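Local coordinates for oxidoreductase, short chain dehydrogenase/reductase family protein (Bifidobacterium adolescentis L2-32, PDB 6OW4) that binds NADH and acts as a 20beta-hydroxysteroid dehydrogenase of the short-chain dehydrogenase/reductase family, at residues F126-V131 against I177-L182; A206-S211 against S225-P230. All coordinates share one frame; numbering follows the deposited sequence.

Contact 1. Residues F126-V131 against I177-L182; sequences FLNAGV and IFTAAL. Unlike the reference sequence in segment 177-182: A181 (reference Ser). With NAD (nicotinamide-adenine-dinucleotide), chain N.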
ATOM      1  N   PHE F 126      17.442  17.474  -3.995  1.00 25.29           N
ATOM      2  CA  PHE F 126      17.365  16.455  -2.919  1.00 25.59           C
ATOM      3  C   PHE F 126      16.932  17.155  -1.627  1.00 26.12           C
ATOM      4  O   PHE F 126      17.783  17.741  -0.930  1.00 27.68           O
ATOM      5  CB  PHE F 126      18.689  15.700  -2.778  1.00 25.05           C
ATOM      6  CG  PHE F 126      18.671  14.582  -1.766  1.00 24.31           C
ATOM      7  CD1 PHE F 126      17.539  13.800  -1.580  1.00 23.67           C
ATOM      8  CD2 PHE F 126      19.795  14.296  -1.006  1.00 24.54           C
ATOM      9  CE1 PHE F 126      17.529  12.773  -0.650  1.00 23.40           C
ATOM     10  CE2 PHE F 126      19.785  13.266  -0.079  1.00 24.21           C
ATOM     11  CZ  PHE F 126      18.652  12.508   0.098  1.00 23.47           C
ATOM     12  N   LEU F 127      15.632  17.094  -1.336  1.00 26.43           N
ATOM     13  CA  LEU F 127      14.972  17.826  -0.225  1.00 26.19           C
ATOM     14  C   LEU F 127      15.013  16.933   1.020  1.00 26.49           C
ATOM     15  O   LEU F 127      13.987  16.311   1.358  1.00 26.37           O
ATOM     16  CB  LEU F 127      13.553  18.188  -0.672  1.00 26.18           C
ATOM     17  CG  LEU F 127      13.484  18.851  -2.049  1.00 26.69           C
ATOM     18  CD1 LEU F 127      12.146  18.602  -2.718  1.00 26.96           C
ATOM     19  CD2 LEU F 127      13.772  20.338  -1.951  1.00 26.65           C
ATOM     20  N   ASN F 128      16.188  16.887   1.653  1.00 27.07           N
ATOM     21  CA  ASN F 128      16.595  15.876   2.664  1.00 28.19           C
ATOM     22  C   ASN F 128      16.448  16.448   4.081  1.00 28.47           C
ATOM     23  O   ASN F 128      16.244  15.650   5.014  1.00 29.03           O
ATOM     24  CB  ASN F 128      18.020  15.393   2.373  1.00 28.51           C
ATOM     25  CG  ASN F 128      18.603  14.527   3.469  1.00 29.33           C
ATOM     26  OD1 ASN F 128      18.174  13.391   3.658  1.00 30.23           O
ATOM     27  ND2 ASN F 128      19.590  15.051   4.181  1.00 29.76           N
ATOM     28  N   ALA F 129      16.550  17.771   4.244  1.00 29.02           N
ATOM     29  CA  ALA F 129      16.432  18.465   5.549  1.00 29.55           C
ATOM     30  C   ALA F 129      15.238  17.899   6.327  1.00 29.24           C
ATOM     31  O   ALA F 129      14.123  17.864   5.768  1.00 28.37           O
ATOM     32  CB  ALA F 129      16.293  19.954   5.345  1.00 29.89           C
ATOM     33  N   GLY F 130      15.481  17.453   7.561  1.00 30.36           N
ATOM     34  CA  GLY F 130      14.456  16.939   8.490  1.00 30.25           C
ATOM     35  C   GLY F 130      15.014  16.811   9.895  1.00 31.25           C
ATOM     36  O   GLY F 130      16.236  17.001  10.060  1.00 31.68           O
ATOM     37  N   VAL F 131      14.159  16.505  10.873  1.00 30.95           N
ATOM     38  CA  VAL F 131      14.531  16.455  12.318  1.00 31.45           C
ATOM     39  C   VAL F 131      13.553  15.534  13.057  1.00 31.59           C
ATOM     40  O   VAL F 131      12.370  15.496  12.673  1.00 32.44           O
ATOM     41  CB  VAL F 131      14.550  17.871  12.930  1.00 31.76           C
ATOM     42  CG1 VAL F 131      13.150  18.433  13.119  1.00 31.28           C
ATOM     43  CG2 VAL F 131      15.322  17.917  14.237  1.00 32.46           C
ATOM     44  N   ILE F 177      13.759  14.630  -5.437  1.00 24.50           N
ATOM     45  CA  ILE F 177      13.928  13.490  -4.487  1.00 24.34           C
ATOM     46  C   ILE F 177      13.675  14.010  -3.069  1.00 24.31           C
ATOM     47  O   ILE F 177      14.486  14.814  -2.575  1.00 24.52           O
ATOM     48  CB  ILE F 177      15.316  12.827  -4.622  1.00 24.38           C
ATOM     49  CG1 ILE F 177      15.643  12.461  -6.074  1.00 24.95           C
ATOM     50  CG2 ILE F 177      15.417  11.618  -3.705  1.00 24.16           C
ATOM     51  CD1 ILE F 177      16.474  13.492  -6.805  1.00 25.40           C
ATOM     52  N   PHE F 178      12.579  13.569  -2.452  1.00 24.13           N
ATOM     53  CA  PHE F 178      12.196  13.898  -1.057  1.00 24.25           C
ATOM     54  C   PHE F 178      12.610  12.735  -0.153  1.00 24.38           C
ATOM     55  O   PHE F 178      12.245  11.590  -0.464  1.00 24.30           O
ATOM     56  CB  PHE F 178      10.688  14.143  -0.958  1.00 23.97           C
ATOM     57  CG  PHE F 178      10.161  15.316  -1.747  1.00 23.80           C
ATOM     58  CD1 PHE F 178      10.016  15.245  -3.125  1.00 23.75           C
ATOM     59  CD2 PHE F 178       9.769  16.480  -1.105  1.00 23.60           C
ATOM     60  CE1 PHE F 178       9.514  16.321  -3.842  1.00 23.54           C
ATOM     61  CE2 PHE F 178       9.263  17.553  -1.822  1.00 23.80           C
ATOM     62  CZ  PHE F 178       9.140  17.473  -3.191  1.00 23.54           C
ATOM     63  N   THR F 179      13.349  13.012   0.923  1.00 25.25           N
ATOM     64  CA  THR F 179      13.690  12.011   1.967  1.00 25.55           C
ATOM     65  C   THR F 179      12.466  11.812   2.868  1.00 26.65           C
ATOM     66  O   THR F 179      12.115  12.754   3.605  1.00 25.87           O
ATOM     67  CB  THR F 179      14.932  12.419   2.770  1.00 25.71           C
ATOM     68  OG1 THR F 179      15.979  12.732   1.853  1.00 26.04           O
ATOM     69  CG2 THR F 179      15.402  11.329   3.708  1.00 25.88           C
ATOM     70  N   ALA F 180      11.827  10.643   2.777  1.00 27.06           N
ATOM     71  CA  ALA F 180      10.736  10.195   3.673  1.00 27.93           C
ATOM     72  C   ALA F 180      11.358   9.366   4.805  1.00 29.39           C
ATOM     73  O   ALA F 180      12.464   9.728   5.252  1.00 29.68           O
ATOM     74  CB  ALA F 180       9.702   9.426   2.886  1.00 27.18           C
ATOM     75  N   ALA F 181      10.668   8.316   5.259  1.00 30.96           N
ATOM     76  CA  ALA F 181      11.164   7.326   6.244  1.00 33.83           C
ATOM     77  C   ALA F 181      10.165   6.169   6.345  1.00 36.53           C
ATOM     78  O   ALA F 181       9.033   6.312   5.832  1.00 38.64           O
ATOM     79  CB  ALA F 181      11.375   7.975   7.590  1.00 33.88           C
ATOM     80  N   LEU F 182      10.575   5.074   6.993  1.00 38.98           N
ATOM     81  CA  LEU F 182       9.698   3.913   7.302  1.00 40.36           C
ATOM     82  C   LEU F 182       8.725   4.285   8.425  1.00 40.05           C
ATOM     83  O   LEU F 182       7.679   3.618   8.530  1.00 40.81           O
ATOM     84  CB  LEU F 182      10.555   2.708   7.699  1.00 43.64           C
ATOM     85  CG  LEU F 182      11.095   1.876   6.539  1.00 44.85           C
ATOM     86  CD1 LEU F 182      12.029   0.806   7.066  1.00 46.09           C
ATOM     87  CD2 LEU F 182       9.965   1.246   5.731  1.00 46.14           C
TER
HETATM   88  PA  NAD N 301      20.995  14.666  10.284  1.00 44.29           P
HETATM   89  O1A NAD N 301      20.289  15.167  11.502  1.00 43.93           O
HETATM   90  O2A NAD N 301      22.491  14.996  10.378  1.00 46.65           O
HETATM   91  O5B NAD N 301      20.412  15.327   8.960  1.00 42.99           O
HETATM   92  C5B NAD N 301      19.374  16.305   9.028  1.00 42.41           C
HETATM   93  C4B NAD N 301      19.939  17.636   8.455  1.00 42.48           C
HETATM   94  O4B NAD N 301      18.719  18.578   8.184  1.00 42.66           O
HETATM   95  C3B NAD N 301      20.709  18.229   9.269  1.00 42.54           C
HETATM   96  O3B NAD N 301      21.995  18.590   8.648  1.00 40.82           O
HETATM   97  C2B NAD N 301      19.928  19.620   9.740  1.00 42.83           C
HETATM   98  O2B NAD N 301      20.896  20.682   9.982  1.00 43.49           O
HETATM   99  C1B NAD N 301      19.144  19.923   8.784  1.00 42.85           C
HETATM  100  N9A NAD N 301      17.949  20.645   9.329  1.00 43.65           N
HETATM  101  C8A NAD N 301      17.002  20.438  10.273  1.00 44.27           C
HETATM  102  N7A NAD N 301      16.180  21.518  10.289  1.00 43.01           N
HETATM  103  C5A NAD N 301      16.621  22.388   9.358  1.00 43.20           C
HETATM  104  C6A NAD N 301      16.140  23.646   8.967  1.00 42.61           C
HETATM  105  N6A NAD N 301      15.059  24.492   9.355  1.00 41.85           N
HETATM  106  N1A NAD N 301      16.770  24.334   7.987  1.00 42.82           N
HETATM  107  C2A NAD N 301      17.880  23.806   7.372  1.00 43.62           C
HETATM  108  N3A NAD N 301      18.358  22.559   7.757  1.00 44.28           N
HETATM  109  C4A NAD N 301      17.720  21.858   8.752  1.00 43.86           C
HETATM  110  O3  NAD N 301      20.795  13.034  10.194  1.00 45.29           O
HETATM  111  PN  NAD N 301      20.440  12.250   8.831  1.00 44.20           P
HETATM  112  O1N NAD N 301      20.436  10.776   9.121  1.00 45.34           O
HETATM  113  O2N NAD N 301      21.499  12.570   7.774  1.00 42.06           O
HETATM  114  O5D NAD N 301      18.982  12.680   8.346  1.00 41.23           O
HETATM  115  C5D NAD N 301      18.772  13.238   7.057  1.00 39.18           C
HETATM  116  C4D NAD N 301      17.299  13.003   6.630  1.00 37.08           C
HETATM  117  O4D NAD N 301      17.070  11.723   6.530  1.00 36.84           O
HETATM  118  C3D NAD N 301      16.338  13.534   7.678  1.00 36.44           C
HETATM  119  O3D NAD N 301      15.312  14.206   7.069  1.00 35.67           O
HETATM  120  C2D NAD N 301      15.812  12.257   8.399  1.00 37.18           C
HETATM  121  O2D NAD N 301      14.461  12.560   8.948  1.00 34.73           O
HETATM  122  C1D NAD N 301      15.798  11.365   7.469  1.00 37.35           C
HETATM  123  N1N NAD N 301      15.936   9.982   7.938  1.00 39.10           N
HETATM  124  C2N NAD N 301      17.132   9.532   8.481  1.00 39.99           C
HETATM  125  C3N NAD N 301      17.254   8.205   8.924  1.00 40.79           C
HETATM  126  C7N NAD N 301      18.576   7.689   9.541  1.00 41.22           C
HETATM  127  O7N NAD N 301      18.547   6.796  10.368  1.00 43.05           O
HETATM  128  N7N NAD N 301      19.830   8.238   9.157  1.00 42.31           N
HETATM  129  C4N NAD N 301      16.180   7.342   8.811  1.00 39.95           C
HETATM  130  C5N NAD N 301      14.986   7.785   8.264  1.00 38.39           C
HETATM  131  C6N NAD N 301      14.875   9.110   7.820  1.00 37.91           C
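The F126 ring has I177 O at its edge, near its plane, with CD1 3.4 Å from that oxygen, while N128 CB sits above one face. I177 CG2 packs on F126 CD1 at 3.7 Å, and T179 OG1 comes in obliquely near CE1. With chi1 at -176° the F126 ring swings to the carbonyl side, forward toward N128 and T179. On the other face of the sheet, L127 and F178 lie side by side; CD1 of L127 is over one face of the F178 ring, though modelled implausibly close to it.

Behind the rings the strands run parallel: L127 N donates to I177 O (2.8 Å), and T179 N weakly to L127 O (3.4 Å). Beyond them, T179 OG1 donates to N128 OD1 at 2.9 Å, in the carbonyl plane and on a lone pair, which fixes the amide's rotation. N128 O then accepts from NAD O3D (2.7 Å), T179 CG2 touches NAD O4D at 3.3 Å, and T179 O is hydrogen-bonded to K204 NZ. Two neighbouring Rossmann strands thus end at the cofactor's nicotinamide ribose, with N128-A129-G130 forming the Asn-Ala-Gly motif of short-chain dehydrogenases.

Contact 2. Residues A206-S211 against S225-P230; sequences AIMEHS and SNTISP. With NAD (nicotinamide-adenine-dinucleotide), chain N.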
ATOM      1  N   ALA F 206       3.163  12.479   4.925  1.00 18.46           N
ATOM      2  CA  ALA F 206       2.642  13.688   4.244  1.00 18.72           C
ATOM      3  C   ALA F 206       3.564  14.053   3.078  1.00 18.84           C
ATOM      4  O   ALA F 206       3.045  14.327   1.981  1.00 18.55           O
ATOM      5  CB  ALA F 206       2.515  14.828   5.224  1.00 18.84           C
ATOM      6  N   ILE F 207       4.878  14.054   3.320  1.00 19.49           N
ATOM      7  CA  ILE F 207       5.934  14.312   2.295  1.00 20.50           C
ATOM      8  C   ILE F 207       5.739  13.331   1.133  1.00 20.80           C
ATOM      9  O   ILE F 207       5.840  13.772  -0.026  1.00 22.10           O
ATOM     10  CB  ILE F 207       7.346  14.217   2.914  1.00 20.67           C
ATOM     11  CG1 ILE F 207       7.642  15.420   3.812  1.00 20.77           C
ATOM     12  CG2 ILE F 207       8.409  14.057   1.836  1.00 20.76           C
ATOM     13  CD1 ILE F 207       8.806  15.216   4.751  1.00 21.14           C
ATOM     14  N   MET F 208       5.460  12.060   1.439  1.00 21.61           N
ATOM     15  CA  MET F 208       5.271  10.979   0.432  1.00 22.50           C
ATOM     16  C   MET F 208       4.114  11.332  -0.510  1.00 21.80           C
ATOM     17  O   MET F 208       4.341  11.345  -1.733  1.00 22.81           O
ATOM     18  CB  MET F 208       4.996   9.629   1.103  1.00 24.37           C
ATOM     19  CG  MET F 208       6.257   8.900   1.540  1.00 25.63           C
ATOM     20  SD  MET F 208       5.922   7.237   2.181  1.00 28.70           S
ATOM     21  CE  MET F 208       5.286   6.448   0.702  1.00 28.88           C
ATOM     22  N   GLU F 209       2.926  11.612   0.035  1.00 20.92           N
ATOM     23  CA  GLU F 209       1.696  11.893  -0.757  1.00 20.36           C
ATOM     24  C   GLU F 209       1.803  13.274  -1.420  1.00 19.59           C
ATOM     25  O   GLU F 209       1.110  13.492  -2.436  1.00 19.17           O
ATOM     26  CB  GLU F 209       0.450  11.784   0.126  1.00 20.41           C
ATOM     27  CG  GLU F 209      -0.858  11.863  -0.644  1.00 21.21           C
ATOM     28  CD  GLU F 209      -0.998  10.888  -1.802  1.00 21.61           C
ATOM     29  OE1 GLU F 209      -0.491   9.756  -1.685  1.00 22.22           O
ATOM     30  OE2 GLU F 209      -1.611  11.262  -2.824  1.00 22.54           O
ATOM     31  N   HIS F 210       2.634  14.170  -0.877  1.00 19.21           N
ATOM     32  CA  HIS F 210       2.969  15.486  -1.489  1.00 19.25           C
ATOM     33  C   HIS F 210       3.768  15.248  -2.777  1.00 18.64           C
ATOM     34  O   HIS F 210       3.384  15.806  -3.823  1.00 17.93           O
ATOM     35  CB  HIS F 210       3.706  16.388  -0.486  1.00 19.44           C
ATOM     36  CG  HIS F 210       4.291  17.622  -1.090  1.00 19.86           C
ATOM     37  ND1 HIS F 210       3.519  18.567  -1.737  1.00 19.80           N
ATOM     38  CD2 HIS F 210       5.563  18.075  -1.142  1.00 20.02           C
ATOM     39  CE1 HIS F 210       4.290  19.547  -2.163  1.00 19.90           C
ATOM     40  NE2 HIS F 210       5.550  19.269  -1.810  1.00 19.87           N
ATOM     41  N   SER F 211       4.831  14.441  -2.698  1.00 18.56           N
ATOM     42  CA  SER F 211       5.696  14.046  -3.842  1.00 18.42           C
ATOM     43  C   SER F 211       4.837  13.399  -4.934  1.00 18.10           C
ATOM     44  O   SER F 211       5.016  13.750  -6.113  1.00 18.04           O
ATOM     45  CB  SER F 211       6.811  13.130  -3.394  1.00 18.41           C
ATOM     46  OG  SER F 211       7.637  12.758  -4.490  1.00 18.49           O
ATOM     47  N   SER F 225       9.050  13.340  -9.604  1.00 19.52           N
ATOM     48  CA  SER F 225       9.036  13.505  -8.128  1.00 19.01           C
ATOM     49  C   SER F 225       8.915  12.133  -7.465  1.00 18.00           C
ATOM     50  O   SER F 225       7.887  11.463  -7.676  1.00 17.61           O
ATOM     51  CB  SER F 225       7.922  14.420  -7.687  1.00 19.21           C
ATOM     52  OG  SER F 225       7.940  14.599  -6.276  1.00 18.80           O
ATOM     53  N   ASN F 226       9.930  11.740  -6.695  1.00 17.93           N
ATOM     54  CA  ASN F 226       9.989  10.427  -6.002  1.00 18.18           C
ATOM     55  C   ASN F 226      10.480  10.641  -4.569  1.00 17.99           C
ATOM     56  O   ASN F 226      11.057  11.709  -4.289  1.00 17.35           O
ATOM     57  CB  ASN F 226      10.877   9.435  -6.755  1.00 17.96           C
ATOM     58  CG  ASN F 226      10.324   9.077  -8.117  1.00 18.24           C
ATOM     59  OD1 ASN F 226       9.313   8.382  -8.217  1.00 18.26           O
ATOM     60  ND2 ASN F 226      10.978   9.545  -9.169  1.00 18.13           N
ATOM     61  N   THR F 227      10.250   9.650  -3.708  1.00 18.47           N
ATOM     62  CA  THR F 227      10.706   9.631  -2.297  1.00 19.05           C
ATOM     63  C   THR F 227      11.665   8.461  -2.075  1.00 19.24           C
ATOM     64  O   THR F 227      11.529   7.431  -2.764  1.00 18.92           O
ATOM     65  CB  THR F 227       9.522   9.541  -1.331  1.00 19.42           C
ATOM     66  OG1 THR F 227       8.793   8.357  -1.652  1.00 19.76           O
ATOM     67  CG2 THR F 227       8.614  10.746  -1.409  1.00 19.81           C
ATOM     68  N   ILE F 228      12.601   8.640  -1.143  1.00 19.80           N
ATOM     69  CA  ILE F 228      13.472   7.571  -0.585  1.00 20.86           C
ATOM     70  C   ILE F 228      13.079   7.395   0.883  1.00 21.53           C
ATOM     71  O   ILE F 228      13.090   8.400   1.616  1.00 21.53           O
ATOM     72  CB  ILE F 228      14.959   7.931  -0.765  1.00 21.60           C
ATOM     73  CG1 ILE F 228      15.293   8.165  -2.241  1.00 22.16           C
ATOM     74  CG2 ILE F 228      15.859   6.871  -0.144  1.00 22.03           C
ATOM     75  CD1 ILE F 228      16.686   8.698  -2.478  1.00 23.17           C
ATOM     76  N   SER F 229      12.714   6.174   1.276  1.00 22.25           N
ATOM     77  CA  SER F 229      12.298   5.808   2.655  1.00 22.77           C
ATOM     78  C   SER F 229      13.390   4.962   3.299  1.00 23.94           C
ATOM     79  O   SER F 229      13.255   3.742   3.395  1.00 24.12           O
ATOM     80  CB  SER F 229      10.976   5.093   2.640  1.00 22.71           C
ATOM     81  OG  SER F 229       9.947   5.962   2.197  1.00 22.92           O
ATOM     82  N   PRO F 230      14.508   5.574   3.755  1.00 24.70           N
ATOM     83  CA  PRO F 230      15.587   4.815   4.381  1.00 25.24           C
ATOM     84  C   PRO F 230      15.115   4.174   5.693  1.00 25.99           C
ATOM     85  O   PRO F 230      14.282   4.757   6.365  1.00 25.60           O
ATOM     86  CB  PRO F 230      16.688   5.858   4.632  1.00 24.84           C
ATOM     87  CG  PRO F 230      15.953   7.177   4.679  1.00 24.85           C
ATOM     88  CD  PRO F 230      14.789   7.018   3.723  1.00 24.48           C
TER
HETATM   89  PA  NAD N 301      20.995  14.666  10.284  1.00 44.29           P
HETATM   90  O1A NAD N 301      20.289  15.167  11.502  1.00 43.93           O
HETATM   91  O2A NAD N 301      22.491  14.996  10.378  1.00 46.65           O
HETATM   92  O5B NAD N 301      20.412  15.327   8.960  1.00 42.99           O
HETATM   93  C5B NAD N 301      19.374  16.305   9.028  1.00 42.41           C
HETATM   94  C4B NAD N 301      19.939  17.636   8.455  1.00 42.48           C
HETATM   95  O4B NAD N 301      18.719  18.578   8.184  1.00 42.66           O
HETATM   96  C3B NAD N 301      20.709  18.229   9.269  1.00 42.54           C
HETATM   97  O3B NAD N 301      21.995  18.590   8.648  1.00 40.82           O
HETATM   98  C2B NAD N 301      19.928  19.620   9.740  1.00 42.83           C
HETATM   99  O2B NAD N 301      20.896  20.682   9.982  1.00 43.49           O
HETATM  100  C1B NAD N 301      19.144  19.923   8.784  1.00 42.85           C
HETATM  101  N9A NAD N 301      17.949  20.645   9.329  1.00 43.65           N
HETATM  102  C8A NAD N 301      17.002  20.438  10.273  1.00 44.27           C
HETATM  103  N7A NAD N 301      16.180  21.518  10.289  1.00 43.01           N
HETATM  104  C5A NAD N 301      16.621  22.388   9.358  1.00 43.20           C
HETATM  105  C6A NAD N 301      16.140  23.646   8.967  1.00 42.61           C
HETATM  106  N6A NAD N 301      15.059  24.492   9.355  1.00 41.85           N
HETATM  107  N1A NAD N 301      16.770  24.334   7.987  1.00 42.82           N
HETATM  108  C2A NAD N 301      17.880  23.806   7.372  1.00 43.62           C
HETATM  109  N3A NAD N 301      18.358  22.559   7.757  1.00 44.28           N
HETATM  110  C4A NAD N 301      17.720  21.858   8.752  1.00 43.86           C
HETATM  111  O3  NAD N 301      20.795  13.034  10.194  1.00 45.29           O
HETATM  112  PN  NAD N 301      20.440  12.250   8.831  1.00 44.20           P
HETATM  113  O1N NAD N 301      20.436  10.776   9.121  1.00 45.34           O
HETATM  114  O2N NAD N 301      21.499  12.570   7.774  1.00 42.06           O
HETATM  115  O5D NAD N 301      18.982  12.680   8.346  1.00 41.23           O
HETATM  116  C5D NAD N 301      18.772  13.238   7.057  1.00 39.18           C
HETATM  117  C4D NAD N 301      17.299  13.003   6.630  1.00 37.08           C
HETATM  118  O4D NAD N 301      17.070  11.723   6.530  1.00 36.84           O
HETATM  119  C3D NAD N 301      16.338  13.534   7.678  1.00 36.44           C
HETATM  120  O3D NAD N 301      15.312  14.206   7.069  1.00 35.67           O
HETATM  121  C2D NAD N 301      15.812  12.257   8.399  1.00 37.18           C
HETATM  122  O2D NAD N 301      14.461  12.560   8.948  1.00 34.73           O
HETATM  123  C1D NAD N 301      15.798  11.365   7.469  1.00 37.35           C
HETATM  124  N1N NAD N 301      15.936   9.982   7.938  1.00 39.10           N
HETATM  125  C2N NAD N 301      17.132   9.532   8.481  1.00 39.99           C
HETATM  126  C3N NAD N 301      17.254   8.205   8.924  1.00 40.79           C
HETATM  127  C7N NAD N 301      18.576   7.689   9.541  1.00 41.22           C
HETATM  128  O7N NAD N 301      18.547   6.796  10.368  1.00 43.05           O
HETATM  129  N7N NAD N 301      19.830   8.238   9.157  1.00 42.31           N
HETATM  130  C4N NAD N 301      16.180   7.342   8.811  1.00 39.95           C
HETATM  131  C5N NAD N 301      14.986   7.785   8.264  1.00 38.39           C
HETATM  132  C6N NAD N 301      14.875   9.110   7.820  1.00 37.91           C
HETATM  133  O   HOH W   1       6.095   8.792  -2.495  1.00 22.38           O
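S211 and S225 meet hydroxyl to hydroxyl, their OG atoms 2.6 Å apart in a hydrogen bond that either serine could donate. Both side chains leave their backbones toward the facing segment. Farther along, the polar link is indirect: a water donates to M208 O at 3.2 Å and to T227 OG1 at 2.9 Å, tying the helix backbone to the strand. T227 OG1 is also hydrogen-bonded to D284 OD1 on the next strand, as is S229 OG, so this acidic oxygen holds both hydroxyls.

Segments 206-211 and 225-230 run nearly antiparallel (155°), their axes 7.8 Å apart. This is the return half of a beta-alpha-beta crossover in the Rossmann fold: the chain leaves strand 174-179, passes through helix 198-217 and comes back in strand 223-230. The same helix carries Y200 and K204, which bind NAD, and its outer side meets a second subunit, where H210 packs edge-to-face on W145 of that subunit and A206 touches its counterpart there.

The nonpolar packing centres on the methyl of T227. Its OG1 takes the position between backbone N and carbonyl carbon (chi1 58°), turned to the water and D284, and this leaves CG2 against the helix, 3.6 Å from S211 CB and 3.8 Å from M208 CA. The side chain of M208 crosses that of T227 at about a right angle. Its SD then makes a loose van der Waals approach, 4.2 Å, to S229 OG, the hydroxyl already bonded to D284. At the strand's end the packing passes to the cofactor: P230 CG lies 3.8 Å from NAD C5N.

Overall arrangement
After the first three strands of the sheet and their helices, the chain reaches strand 124-127, then helix 142-170, and returns in strand 174-179, where contact 1 closes a 45-residue excursion. It continues past the cofactor into helix 198-217 and turns back into strand 223-230, so contact 2 closes a shorter, 13-residue loop. The two are in series, neither enclosing nor crossing the other. They meet side by side in the sheet, their centres about 8 Å apart: probable hydrogen bonds run from F178 N to N226 O and from A180 N to I228 O. Three consecutive strands and one interface helix are thereby tied together, and both contacts reach NAD at the strands' C-terminal ends.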